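CutA1 (Shewanella, PDB 3AHP) is a trimeric CutA1-family protein of the GlnB-like clan, probably linked to divalent metal ion tolerance, and notably stable although its host is psychrotrophic. Local coordinates at residues Q6-T11 with I87-I92; A33-G38 with M59-M64; V41-Q46 with S54-M59. All blocks are in the same frame, centred on the assembly; numbering follows the deposited sequence.

Contact 1 of 3, residues Q6-T11 with I87-I92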
loop_
_atom_site.group_PDB
_atom_site.type_symbol
_atom_site.label_atom_id
_atom_site.label_comp_id
_atom_site.label_asym_id
_atom_site.label_seq_id
_atom_site.Cartn_x
_atom_site.Cartn_y
_atom_site.Cartn_z
ATOM N N GLN B 6 -14.494 -5.019 -4.533
ATOM C CA GLN B 6 -13.143 -5.477 -4.741
ATOM C C GLN B 6 -12.230 -5.089 -3.599
ATOM O O GLN B 6 -12.466 -4.073 -2.930
ATOM C CB GLN B 6 -12.610 -4.939 -6.054
ATOM C CG GLN B 6 -13.349 -5.486 -7.252
ATOM C CD GLN B 6 -13.501 -4.470 -8.343
ATOM O OE1 GLN B 6 -13.750 -3.295 -8.081
ATOM N NE2 GLN B 6 -13.309 -4.903 -9.577
ATOM N N LEU B 7 -11.217 -5.926 -3.352
ATOM C CA LEU B 7 -10.248 -5.669 -2.301
ATOM C C LEU B 7 -8.840 -5.488 -2.822
ATOM O O LEU B 7 -8.459 -6.058 -3.829
ATOM C CB LEU B 7 -10.250 -6.784 -1.266
ATOM C CG LEU B 7 -11.582 -7.176 -0.637
ATOM C CD1 LEU B 7 -11.487 -8.587 -0.082
ATOM C CD2 LEU B 7 -12.013 -6.166 0.428
ATOM N N LEU B 8 -8.059 -4.714 -2.079
ATOM C CA LEU B 8 -6.608 -4.806 -2.103
ATOM C C LEU B 8 -6.103 -5.521 -0.854
ATOM O O LEU B 8 -6.350 -5.088 0.260
ATOM C CB LEU B 8 -6.017 -3.401 -2.191
ATOM C CG LEU B 8 -4.517 -3.239 -2.411
ATOM C CD1 LEU B 8 -4.103 -3.957 -3.658
ATOM C CD2 LEU B 8 -4.138 -1.752 -2.450
ATOM N N ILE B 9 -5.417 -6.639 -1.059
ATOM C CA ILE B 9 -4.874 -7.447 0.034
ATOM C C ILE B 9 -3.369 -7.275 0.140
ATOM O O ILE B 9 -2.659 -7.320 -0.871
ATOM C CB ILE B 9 -5.177 -8.938 -0.170
ATOM C CG1 ILE B 9 -6.681 -9.176 -0.070
ATOM C CG2 ILE B 9 -4.413 -9.790 0.860
ATOM C CD1 ILE B 9 -7.087 -10.630 -0.266
ATOM N N PHE B 10 -2.890 -7.056 1.360
ATOM C CA PHE B 10 -1.449 -6.998 1.609
ATOM C C PHE B 10 -1.045 -8.233 2.366
ATOM O O PHE B 10 -1.713 -8.634 3.318
ATOM C CB PHE B 10 -1.057 -5.764 2.432
ATOM C CG PHE B 10 -1.310 -4.471 1.744
ATOM C CD1 PHE B 10 -2.556 -3.859 1.824
ATOM C CD2 PHE B 10 -0.312 -3.861 1.008
ATOM C CE1 PHE B 10 -2.803 -2.649 1.153
ATOM C CE2 PHE B 10 -0.541 -2.661 0.357
ATOM C CZ PHE B 10 -1.795 -2.059 0.417
ATOM N N THR B 11 0.095 -8.789 1.996
ATOM C CA THR B 11 0.635 -9.935 2.707
ATOM C C THR B 11 2.122 -10.040 2.429
ATOM O O THR B 11 2.689 -9.201 1.775
ATOM C CB THR B 11 -0.098 -11.245 2.330
ATOM O OG1 THR B 11 0.355 -12.299 3.179
ATOM C CG2 THR B 11 0.161 -11.624 0.898
ATOM N N ILE B 87 -3.799 -8.865 5.322
ATOM C CA ILE B 87 -4.846 -7.896 5.540
ATOM C C ILE B 87 -5.446 -7.360 4.244
ATOM O O ILE B 87 -4.778 -7.264 3.203
ATOM C CB ILE B 87 -4.404 -6.732 6.441
ATOM C CG1 ILE B 87 -3.596 -5.710 5.649
ATOM C CG2 ILE B 87 -3.631 -7.228 7.658
ATOM C CD1 ILE B 87 -2.144 -5.668 6.038
ATOM N N ALA B 88 -6.726 -7.018 4.330
ATOM C CA ALA B 88 -7.453 -6.450 3.224
ATOM C C ALA B 88 -7.776 -4.995 3.508
ATOM O O ALA B 88 -8.244 -4.667 4.596
ATOM C CB ALA B 88 -8.751 -7.242 2.983
ATOM N N THR B 89 -7.619 -4.157 2.482
ATOM C CA THR B 89 -8.183 -2.812 2.459
ATOM C C THR B 89 -9.157 -2.648 1.286
ATOM O O THR B 89 -9.036 -3.338 0.279
ATOM C CB THR B 89 -7.071 -1.764 2.360
ATOM O OG1 THR B 89 -6.546 -1.749 1.030
ATOM C CG2 THR B 89 -5.938 -2.101 3.335
ATOM N N PRO B 90 -10.142 -1.742 1.410
ATOM C CA PRO B 90 -11.185 -1.648 0.389
ATOM C C PRO B 90 -10.744 -0.821 -0.816
ATOM O O PRO B 90 -10.124 0.237 -0.653
ATOM C CB PRO B 90 -12.305 -0.927 1.123
ATOM C CG PRO B 90 -11.570 -0.020 2.068
ATOM C CD PRO B 90 -10.360 -0.789 2.511
ATOM N N ILE B 91 -11.008 -1.331 -2.016
ATOM C CA ILE B 91 -10.915 -0.518 -3.216
ATOM C C ILE B 91 -12.246 0.190 -3.419
ATOM O O ILE B 91 -13.267 -0.465 -3.571
ATOM C CB ILE B 91 -10.632 -1.370 -4.453
ATOM C CG1 ILE B 91 -9.184 -1.860 -4.452
ATOM C CG2 ILE B 91 -10.914 -0.565 -5.710
ATOM C CD1 ILE B 91 -8.887 -2.917 -5.504
ATOM N N ILE B 92 -12.248 1.519 -3.397
ATOM C CA ILE B 92 -13.489 2.255 -3.622
ATOM C C ILE B 92 -13.545 2.953 -4.979
ATOM O O ILE B 92 -14.478 3.699 -5.255
ATOM C CB ILE B 92 -13.800 3.262 -2.492
ATOM C CG1 ILE B 92 -12.820 4.436 -2.535
ATOM C CG2 ILE B 92 -13.791 2.574 -1.135
ATOM C CD1 ILE B 92 -12.664 5.169 -1.215
#
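The phenyl group of F10 leans back beside its own backbone N (chi1 -65°), and the methyl CG2 of T89 takes the equivalent place on its own residue. These two torsions bring the groups together: T89 CG2 lies 3.9 Å from F10 CE1, and the two side chains cross at a slant. The hydroxyl of T89 sits between its own N and carbonyl carbon (chi1 75°). There it lies at the edge of the F10 ring, near the ring plane, and makes a weak hydrogen bond to L8 O. That carbonyl also accepts T89 N at 2.7 Å, which is the stronger of the two bonds. I87 sends its CD1 tip to F10 CB at 3.8 Å. I91 runs alongside the opposite backbone, with CD1 3.6 Å from L7 O. On the other face of the sheet, A88 CB meets I9 CG1 and L7 CD2.

The strands are antiparallel. L8 pairs with T89, and F10 with I87, each through two backbone bonds; F10 N to I87 O is 2.6 Å. Between them, I9 and A88 form a non-hydrogen-bonded pair. I9 CA comes close to I87 O, a CA-H...O contact. Strand 50-64 borders the other edge of 6-11, while I87 and A88 pair with a strand of the second subunit. L8 packs on F10 of the third subunit.

All the touching residues are buried. The chemistry is apolar side chains around matched backbone bonds, with the T89 hydroxyl bonding only weakly to L8 O. This implies a buried strand pair, held mainly by backbone bonds, that continues into the trimer interface.

Contact 2 of 3, residues A33-G38 with M59-M64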
loop_
_atom_site.group_PDB
_atom_site.type_symbol
_atom_site.label_atom_id
_atom_site.label_comp_id
_atom_site.label_asym_id
_atom_site.label_seq_id
_atom_site.Cartn_x
_atom_site.Cartn_y
_atom_site.Cartn_z
ATOM N N ALA B 33 -6.871 -11.649 -10.162
ATOM C CA ALA B 33 -6.570 -11.254 -11.532
ATOM C C ALA B 33 -5.096 -10.961 -11.630
ATOM O O ALA B 33 -4.451 -11.340 -12.613
ATOM C CB ALA B 33 -7.383 -10.035 -11.944
ATOM N N CYS B 34 -4.566 -10.327 -10.583
ATOM C CA CYS B 34 -3.181 -9.879 -10.572
ATOM C C CYS B 34 -2.569 -9.845 -9.181
ATOM O O CYS B 34 -3.215 -9.431 -8.199
ATOM C CB CYS B 34 -3.041 -8.499 -11.198
ATOM S SG CYS B 34 -1.376 -7.826 -11.010
ATOM N N VAL B 35 -1.284 -10.198 -9.139
ATOM C CA VAL B 35 -0.523 -10.226 -7.908
ATOM C C VAL B 35 0.846 -9.585 -8.086
ATOM O O VAL B 35 1.584 -9.895 -9.021
ATOM C CB VAL B 35 -0.359 -11.672 -7.356
ATOM C CG1 VAL B 35 0.585 -11.681 -6.166
ATOM C CG2 VAL B 35 -1.699 -12.252 -6.967
ATOM N N GLN B 36 1.212 -8.746 -7.129
ATOM C CA GLN B 36 2.438 -7.960 -7.210
ATOM C C GLN B 36 3.377 -8.403 -6.105
ATOM O O GLN B 36 2.996 -8.467 -4.942
ATOM C CB GLN B 36 2.092 -6.475 -7.062
ATOM C CG GLN B 36 3.239 -5.491 -7.252
ATOM C CD GLN B 36 2.825 -4.050 -6.926
ATOM O OE1 GLN B 36 2.003 -3.455 -7.623
ATOM N NE2 GLN B 36 3.345 -3.517 -5.822
ATOM N N ILE B 37 4.580 -8.791 -6.493
ATOM C CA ILE B 37 5.614 -9.133 -5.545
ATOM C C ILE B 37 6.677 -8.062 -5.584
ATOM O O ILE B 37 7.363 -7.903 -6.591
ATOM C CB ILE B 37 6.296 -10.460 -5.919
ATOM C CG1 ILE B 37 5.271 -11.591 -6.073
ATOM C CG2 ILE B 37 7.419 -10.787 -4.927
ATOM C CD1 ILE B 37 5.860 -12.873 -6.708
ATOM N N GLY B 38 6.827 -7.335 -4.484
ATOM C CA GLY B 38 7.884 -6.337 -4.372
ATOM C C GLY B 38 9.231 -6.927 -4.000
ATOM O O GLY B 38 9.337 -8.090 -3.599
ATOM N N MET B 59 3.613 -8.712 -0.811
ATOM C CA MET B 59 2.677 -9.013 -1.903
ATOM C C MET B 59 1.433 -8.117 -1.873
ATOM O O MET B 59 0.835 -7.932 -0.819
ATOM C CB MET B 59 2.239 -10.477 -1.854
ATOM C CG MET B 59 3.307 -11.469 -2.235
ATOM S SD MET B 59 2.659 -13.150 -2.328
ATOM C CE MET B 59 2.351 -13.289 -4.066
ATOM N N GLN B 60 1.035 -7.599 -3.032
ATOM C CA GLN B 60 -0.298 -7.027 -3.191
ATOM C C GLN B 60 -1.190 -7.924 -4.046
ATOM O O GLN B 60 -0.821 -8.286 -5.152
ATOM C CB GLN B 60 -0.232 -5.650 -3.841
ATOM C CG GLN B 60 0.490 -4.557 -3.062
ATOM C CD GLN B 60 0.473 -3.229 -3.829
ATOM O OE1 GLN B 60 1.073 -2.241 -3.395
ATOM N NE2 GLN B 60 -0.211 -3.216 -4.998
ATOM N N ILE B 61 -2.373 -8.256 -3.538
ATOM C CA ILE B 61 -3.346 -9.054 -4.297
ATOM C C ILE B 61 -4.563 -8.217 -4.680
ATOM O O ILE B 61 -5.187 -7.590 -3.825
ATOM C CB ILE B 61 -3.852 -10.291 -3.507
ATOM C CG1 ILE B 61 -2.692 -11.229 -3.140
ATOM C CG2 ILE B 61 -4.904 -11.025 -4.313
ATOM C CD1 ILE B 61 -2.915 -12.024 -1.849
ATOM N N LYS B 62 -4.916 -8.214 -5.957
ATOM C CA LYS B 62 -6.114 -7.510 -6.350
ATOM C C LYS B 62 -7.176 -8.485 -6.790
ATOM O O LYS B 62 -6.920 -9.365 -7.620
ATOM C CB LYS B 62 -5.816 -6.458 -7.416
ATOM C CG LYS B 62 -4.890 -5.354 -6.919
ATOM C CD LYS B 62 -3.861 -4.990 -7.966
ATOM C CE LYS B 62 -2.523 -5.654 -7.713
ATOM N NZ LYS B 62 -1.520 -4.640 -7.249
ATOM N N CYS B 63 -8.357 -8.357 -6.193
ATOM C CA CYS B 63 -9.364 -9.390 -6.286
ATOM C C CYS B 63 -10.775 -8.894 -6.018
ATOM O O CYS B 63 -10.978 -7.802 -5.496
ATOM C CB CYS B 63 -9.033 -10.507 -5.304
ATOM S SG CYS B 63 -9.368 -10.093 -3.599
ATOM N N MET B 64 -11.743 -9.746 -6.337
ATOM C CA MET B 64 -13.133 -9.575 -5.913
ATOM C C MET B 64 -13.369 -10.016 -4.470
ATOM O O MET B 64 -12.956 -11.089 -4.049
ATOM C CB MET B 64 -14.041 -10.378 -6.832
ATOM C CG MET B 64 -13.852 -10.051 -8.299
ATOM S SD MET B 64 -14.496 -8.429 -8.751
ATOM C CE MET B 64 -16.175 -8.528 -8.115
#
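Q36 N gives its hydrogen to Q60 O at 2.9 Å. The return bond, Q60 N to Q36 O, has the same length. Together they close the Q36-Q60 pair. Two residues along, beyond the non-hydrogen-bonded pair V35-I61, K62 N reaches C34 O at 3.1 Å. A33 N adds a weak bond to K62 O. CA-H...O contacts fill in between: M59 CA approaches Q36 O, and V35 CA approaches Q60 O.

On one face, Q36 and Q60 lie side by side and point the same way. Their amide planes are 37° apart. Q36 has CG opposite its backbone N (chi1 -174°) and stays extended to CD, which carries its amide out beside that of Q60. K62 crosses Q36 at a slant. Its chain bends after CG and passes C34, with CE 4.1 Å from C34 SG. The ammonium NZ finds its main partner outside the pair, in a salt bridge to E85 of the third subunit. The salt bridge links the two subunits.

The other face is apolar. V35 CG2 lies 4.1 Å from I61 CG1, with the two side chains parallel in direction. M59 bends at its sulfur and brings CE to I37 CG1 at 3.9 Å. A19 and A23 of helix 16-28 pack against this face.

The far edge of 34-38 pairs antiparallel with a strand of the third subunit, so the sheet crosses the interface. One face under a helix and an edge strand given to a neighbour fit the ferredoxin-like fold of the CutA1 trimer.

Contact 3 of 3, residues V41-Q46 with S54-M59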
loop_
_atom_site.group_PDB
_atom_site.type_symbol
_atom_site.label_atom_id
_atom_site.label_comp_id
_atom_site.label_asym_id
_atom_site.label_seq_id
_atom_site.Cartn_x
_atom_site.Cartn_y
_atom_site.Cartn_z
ATOM N N VAL B 41 11.502 -6.372 1.904
ATOM C CA VAL B 41 11.244 -5.401 2.927
ATOM C C VAL B 41 11.720 -5.912 4.273
ATOM O O VAL B 41 11.940 -7.050 4.437
ATOM C CB VAL B 41 9.775 -5.044 3.024
ATOM C CG1 VAL B 41 9.284 -4.408 1.827
ATOM C CG2 VAL B 41 8.977 -6.185 3.399
ATOM N N GLU B 42 11.884 -5.039 5.237
ATOM C CA GLU B 42 12.268 -5.431 6.561
ATOM C C GLU B 42 11.118 -5.343 7.499
ATOM O O GLU B 42 10.550 -4.329 7.673
ATOM C CB GLU B 42 13.433 -4.607 7.072
ATOM C CG GLU B 42 14.357 -5.375 7.997
ATOM C CD GLU B 42 15.352 -4.503 8.708
ATOM O OE1 GLU B 42 15.319 -3.298 8.461
ATOM O OE2 GLU B 42 16.155 -5.027 9.495
ATOM N N SER B 43 10.761 -6.465 8.069
ATOM C CA SER B 43 9.649 -6.505 9.004
ATOM C C SER B 43 10.148 -6.500 10.450
ATOM O O SER B 43 10.939 -7.347 10.848
ATOM C CB SER B 43 8.775 -7.736 8.765
ATOM O OG SER B 43 8.055 -7.607 7.550
ATOM N N ILE B 44 9.631 -5.569 11.236
ATOM C CA ILE B 44 9.999 -5.441 12.610
ATOM C C ILE B 44 8.792 -5.759 13.480
ATOM O O ILE B 44 7.715 -5.191 13.298
ATOM C CB ILE B 44 10.526 -4.019 12.907
ATOM C CG1 ILE B 44 11.411 -3.531 11.755
ATOM C CG2 ILE B 44 11.298 -3.981 14.231
ATOM C CD1 ILE B 44 12.870 -3.880 11.898
ATOM N N TYR B 45 9.006 -6.658 14.441
ATOM C CA TYR B 45 7.938 -7.234 15.254
ATOM C C TYR B 45 8.543 -7.941 16.479
ATOM O O TYR B 45 9.738 -8.284 16.499
ATOM C CB TYR B 45 7.114 -8.231 14.421
ATOM C CG TYR B 45 7.933 -9.406 13.951
ATOM C CD1 TYR B 45 7.966 -10.596 14.684
ATOM C CD2 TYR B 45 8.788 -9.284 12.856
ATOM C CE1 TYR B 45 8.777 -11.629 14.312
ATOM C CE2 TYR B 45 9.621 -10.316 12.491
ATOM C CZ TYR B 45 9.605 -11.486 13.214
ATOM O OH TYR B 45 10.406 -12.528 12.824
ATOM N N GLN B 46 7.716 -8.164 17.499
ATOM C CA GLN B 46 8.179 -8.829 18.710
ATOM C C GLN B 46 7.841 -10.302 18.676
ATOM O O GLN B 46 6.737 -10.689 18.288
ATOM C CB GLN B 46 7.572 -8.180 19.956
ATOM C CG GLN B 46 8.373 -7.006 20.492
ATOM C CD GLN B 46 8.287 -6.878 21.998
ATOM O OE1 GLN B 46 8.875 -7.674 22.742
ATOM N NE2 GLN B 46 7.559 -5.872 22.463
ATOM N N SER B 54 12.892 -9.773 10.343
ATOM C CA SER B 54 13.108 -10.614 9.186
ATOM C C SER B 54 12.958 -9.892 7.851
ATOM O O SER B 54 12.257 -8.880 7.754
ATOM C CB SER B 54 12.283 -11.906 9.247
ATOM O OG SER B 54 10.959 -11.682 9.673
ATOM N N HIS B 55 13.719 -10.358 6.858
ATOM C CA HIS B 55 13.614 -9.893 5.490
ATOM C C HIS B 55 12.583 -10.727 4.723
ATOM O O HIS B 55 12.600 -11.950 4.763
ATOM C CB HIS B 55 14.983 -9.929 4.809
ATOM C CG HIS B 55 15.779 -8.670 4.990
ATOM N ND1 HIS B 55 16.852 -8.581 5.856
ATOM C CD2 HIS B 55 15.645 -7.440 4.432
ATOM C CE1 HIS B 55 17.356 -7.359 5.805
ATOM N NE2 HIS B 55 16.626 -6.641 4.968
ATOM N N GLU B 56 11.681 -10.069 4.055
ATOM C CA GLU B 56 10.475 -10.689 3.657
ATOM C C GLU B 56 10.085 -10.161 2.347
ATOM O O GLU B 56 10.466 -9.114 1.949
ATOM C CB GLU B 56 9.380 -10.421 4.652
ATOM C CG GLU B 56 9.557 -11.167 5.884
ATOM C CD GLU B 56 8.338 -11.282 6.623
ATOM O OE1 GLU B 56 8.098 -12.311 7.201
ATOM O OE2 GLU B 56 7.611 -10.343 6.647
ATOM N N VAL B 57 9.287 -10.913 1.662
ATOM C CA VAL B 57 8.841 -10.468 0.389
ATOM C C VAL B 57 7.378 -10.052 0.358
ATOM O O VAL B 57 6.503 -10.822 0.624
ATOM C CB VAL B 57 9.211 -11.493 -0.640
ATOM C CG1 VAL B 57 8.062 -12.096 -1.235
ATOM C CG2 VAL B 57 10.097 -10.924 -1.673
ATOM N N PRO B 58 7.128 -8.806 0.011
ATOM C CA PRO B 58 5.813 -8.212 0.122
ATOM C C PRO B 58 4.899 -8.536 -1.046
ATOM O O PRO B 58 5.366 -8.667 -2.113
ATOM C CB PRO B 58 6.147 -6.747 0.172
ATOM C CG PRO B 58 7.303 -6.630 -0.540
ATOM C CD PRO B 58 8.109 -7.794 -0.347
ATOM N N MET B 59 3.613 -8.712 -0.811
ATOM C CA MET B 59 2.677 -9.013 -1.903
ATOM C C MET B 59 1.433 -8.117 -1.873
ATOM O O MET B 59 0.835 -7.932 -0.819
ATOM C CB MET B 59 2.239 -10.477 -1.854
ATOM C CG MET B 59 3.307 -11.469 -2.235
ATOM S SD MET B 59 2.659 -13.150 -2.328
ATOM C CE MET B 59 2.351 -13.289 -4.066
#
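S43 OG donates to E56 OE2 at 2.9 Å. It comes from above the carboxylate plane, 40° out of it. E56 OE2 also has a weak bond to T12, so two hydroxyls meet this oxygen. On the same face, V41 CG1 meets the proline ring of P58, 3.8 Å from its CG. Further along, Y45 OH and S54 OG share a weak hydrogen bond, and S54 OG lies at the edge of the tyrosine ring. The ring of Y45 is placed there by a first torsion of 63°, which sets CG between the backbone N and carbonyl carbon. On the other face, E42 CG lies over one face of the H55 ring, 4.2 Å from its centroid. This is a CH-pi contact, offset toward the rim.

The backbone positions these groups. V41 N to E56 O and S43 N to S54 O are both 2.9 Å. E56 N returns a bond to V41 O, while S54 N to S43 O is weak. E42 and H55 form the non-hydrogen-bonded pair between.

These segments belong to the beta hairpin of strands 41-47 and 50-64. Residues 42-45 pair antiparallel with a strand of the second subunit. Farther along strand 50-64, beyond its pairing with 41-46, V57 and M59 pack on helix 16-28 and on strands 6-13 and 34-38.

Overall arrangement
Strand 50-64 ties the three contacts into one antiparallel sheet. Contacts 1 and 2 have centres about 9 Å apart and meet through T11 O to M59 N and I9 O to I61 N, both 2.8 Å and probably hydrogen bonds. Contacts 2 and 3 share M59, though their centres are about 17 Å apart; G38 N and P58 O, 3.1 Å apart, probably bond at the junction. Contact 3 lies about 19 Å from contact 1, centre to centre. In sequence, contact 3 falls within the span of contact 2, and contact 2 within that of contact 1. Each contact has a strand that pairs with another subunit, so the sheet extends through the trimer.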